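Local coordinates for protein CaaX farnesyltransferase beta subunit Ram1 (Aspergillus fumigatus, PDB 4L9P) that probably transfers a farnesyl group from farnesyl diphosphate to a cysteine near the C-terminus of target proteins, as the peptide-binding, zinc-containing subunit of a heterodimer, at residues B[102-105]-B[110-113]. Sequence-based numbering, arbitrary orientation.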
ATOM      1  N   LEU B 102      -6.046 -24.989  -1.735  1.00  9.35           N
ATOM      2  CA  LEU B 102      -5.430 -26.250  -2.242  1.00  9.91           C
ATOM      3  C   LEU B 102      -6.189 -26.921  -3.378  1.00 11.04           C
ATOM      4  O   LEU B 102      -5.571 -27.268  -4.357  1.00 11.06           O
ATOM      5  CB  LEU B 102      -5.085 -27.226  -1.089  1.00 11.19           C
ATOM      6  CG  LEU B 102      -3.796 -26.842  -0.347  1.00 12.26           C
ATOM      7  CD1 LEU B 102      -3.712 -27.634   0.925  1.00 14.26           C
ATOM      8  CD2 LEU B 102      -2.561 -27.106  -1.245  1.00 13.85           C
ATOM      9  N   PRO B 103      -7.523 -27.053  -3.280  1.00 11.21           N
ATOM     10  CA  PRO B 103      -8.189 -27.742  -4.427  1.00 10.85           C
ATOM     11  C   PRO B 103      -8.083 -26.919  -5.689  1.00  9.18           C
ATOM     12  O   PRO B 103      -8.080 -27.460  -6.810  1.00  9.83           O
ATOM     13  CB  PRO B 103      -9.653 -27.850  -4.008  1.00 12.56           C
ATOM     14  CG  PRO B 103      -9.752 -27.125  -2.713  1.00 15.26           C
ATOM     15  CD  PRO B 103      -8.410 -26.878  -2.124  1.00 12.53           C
ATOM     16  N   LEU B 104      -8.081 -25.593  -5.565  1.00  8.87           N
ATOM     17  CA  LEU B 104      -7.953 -24.723  -6.739  1.00  9.13           C
ATOM     18  C   LEU B 104      -6.525 -24.774  -7.303  1.00  8.42           C
ATOM     19  O   LEU B 104      -6.354 -24.854  -8.549  1.00  8.22           O
ATOM     20  CB  LEU B 104      -8.340 -23.302  -6.329  1.00  9.02           C
ATOM     21  CG  LEU B 104      -9.832 -23.135  -5.965  1.00  9.36           C
ATOM     22  CD1 LEU B 104      -9.976 -21.866  -5.121  1.00 10.00           C
ATOM     23  CD2 LEU B 104     -10.661 -22.999  -7.205  1.00 11.49           C
ATOM     24  N   LEU B 105      -5.500 -24.713  -6.450  1.00  8.35           N
ATOM     25  CA  LEU B 105      -4.136 -24.886  -6.926  1.00  7.68           C
ATOM     26  C   LEU B 105      -3.931 -26.200  -7.696  1.00  7.94           C
ATOM     27  O   LEU B 105      -3.223 -26.233  -8.706  1.00  8.68           O
ATOM     28  CB  LEU B 105      -3.146 -24.831  -5.756  1.00  8.16           C
ATOM     29  CG  LEU B 105      -3.058 -23.402  -5.129  1.00  8.25           C
ATOM     30  CD1 LEU B 105      -2.495 -23.598  -3.728  1.00  8.54           C
ATOM     31  CD2 LEU B 105      -2.156 -22.493  -6.009  1.00  9.14           C
ATOM     32  N   ASN B 110     -14.577 -27.827  -8.750  1.00 20.13           N
ATOM     33  CA  ASN B 110     -15.557 -27.853  -9.820  1.00 22.28           C
ATOM     34  C   ASN B 110     -15.965 -26.460 -10.313  1.00 21.24           C
ATOM     35  O   ASN B 110     -16.620 -26.340 -11.354  1.00 22.97           O
ATOM     36  CB  ASN B 110     -16.760 -28.675  -9.411  1.00 27.16           C
ATOM     37  CG  ASN B 110     -17.729 -27.885  -8.685  1.00 32.95           C
ATOM     38  OD1 ASN B 110     -17.398 -27.245  -7.693  1.00 35.08           O
ATOM     39  ND2 ASN B 110     -18.964 -27.875  -9.176  1.00 36.45           N
ATOM     40  N   SER B 111     -15.519 -25.395  -9.624  1.00 18.85           N
ATOM     41  CA  SER B 111     -15.816 -24.054 -10.115  1.00 18.10           C
ATOM     42  C   SER B 111     -14.862 -23.645 -11.253  1.00 17.85           C
ATOM     43  O   SER B 111     -15.058 -22.600 -11.861  1.00 19.89           O
ATOM     44  CB  SER B 111     -15.645 -23.020  -8.988  1.00 17.63           C
ATOM     45  OG  SER B 111     -14.289 -22.968  -8.538  1.00 17.58           O
ATOM     46  N   GLN B 112     -13.794 -24.415 -11.509  1.00 15.93           N
ATOM     47  CA  GLN B 112     -12.732 -23.929 -12.426  1.00 14.84           C
ATOM     48  C   GLN B 112     -13.036 -24.286 -13.858  1.00 17.76           C
ATOM     49  O   GLN B 112     -13.480 -25.369 -14.135  1.00 20.32           O
ATOM     50  CB  GLN B 112     -11.367 -24.491 -12.036  1.00 13.81           C
ATOM     51  CG  GLN B 112     -10.922 -24.030 -10.639  1.00 12.15           C
ATOM     52  CD  GLN B 112      -9.649 -24.692 -10.231  1.00 11.99           C
ATOM     53  OE1 GLN B 112      -9.613 -25.891  -9.972  1.00 13.29           O
ATOM     54  NE2 GLN B 112      -8.559 -23.922 -10.183  1.00 10.91           N
ATOM     55  N   LYS B 113     -12.790 -23.352 -14.748  1.00 17.86           N
ATOM     56  CA  LYS B 113     -12.900 -23.571 -16.192  1.00 19.23           C
ATOM     57  C   LYS B 113     -11.502 -23.724 -16.799  1.00 20.00           C
ATOM     58  O   LYS B 113     -10.579 -22.977 -16.434  1.00 20.70           O
ATOM     59  CB  LYS B 113     -13.530 -22.349 -16.842  1.00 21.74           C
ATOM     60  CG  LYS B 113     -14.868 -21.920 -16.289  1.00 24.76           C
ATOM     61  CD  LYS B 113     -15.353 -20.756 -17.184  1.00 27.16           C
ATOM     62  CE  LYS B 113     -16.495 -20.040 -16.612  1.00 28.41           C
ATOM     63  NZ  LYS B 113     -16.994 -19.191 -17.740  1.00 28.33           N
TER
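Gln112 hydrogen-bonds through its side-chain amide to the last turn of helix 89-105, while Leu104 of that turn packs against the same glutamine. This is a short-range contact between a helix C-terminus and the loop that follows it. The chain leaves the helix, turns back, and lays residues 111 and 112 beside the final turn.

One hydrogen bond crosses the contact. Gln112 NE2 donates to Leu104 O at 2.9 Å, with an N-H...O angle of 150°. The nitrogen is somewhat tilted from the plane of the carbonyl. The C=O...N angle is 116°, an ordinary angle for a donor at a carbonyl oxygen. Thus a side-chain amide serves a carbonyl in the last helical turn.

The Gln112 chain is extended beyond CG (chi2 175°), which carries the amide across to the helix backbone. Its other end is also held: OE1 accepts a hydrogen bond from His109 N. Bonds at both ends of the amide limit its rotation.

Apolar packing accompanies the bond. Leu104 CD2 lies 3.6 Å from Gln112 CG and equally close to CD, so one methyl covers the stem and the start of the amide. The same CD2 comes to 3.9 Å from Ser111 OG, a hydroxyl hydrogen-bonded to His109 ND1.

The contact lies away from the zinc and isoprenoid sites. Leu104 also touches Cys413 of helix 403-413 and Pro425 in a loop. The end of helix 89-105 therefore packs against the C-terminal end of helix 403-413, and the returning loop adds a weak hydrogen bond there, from Gln112 NE2 to Ser412 O.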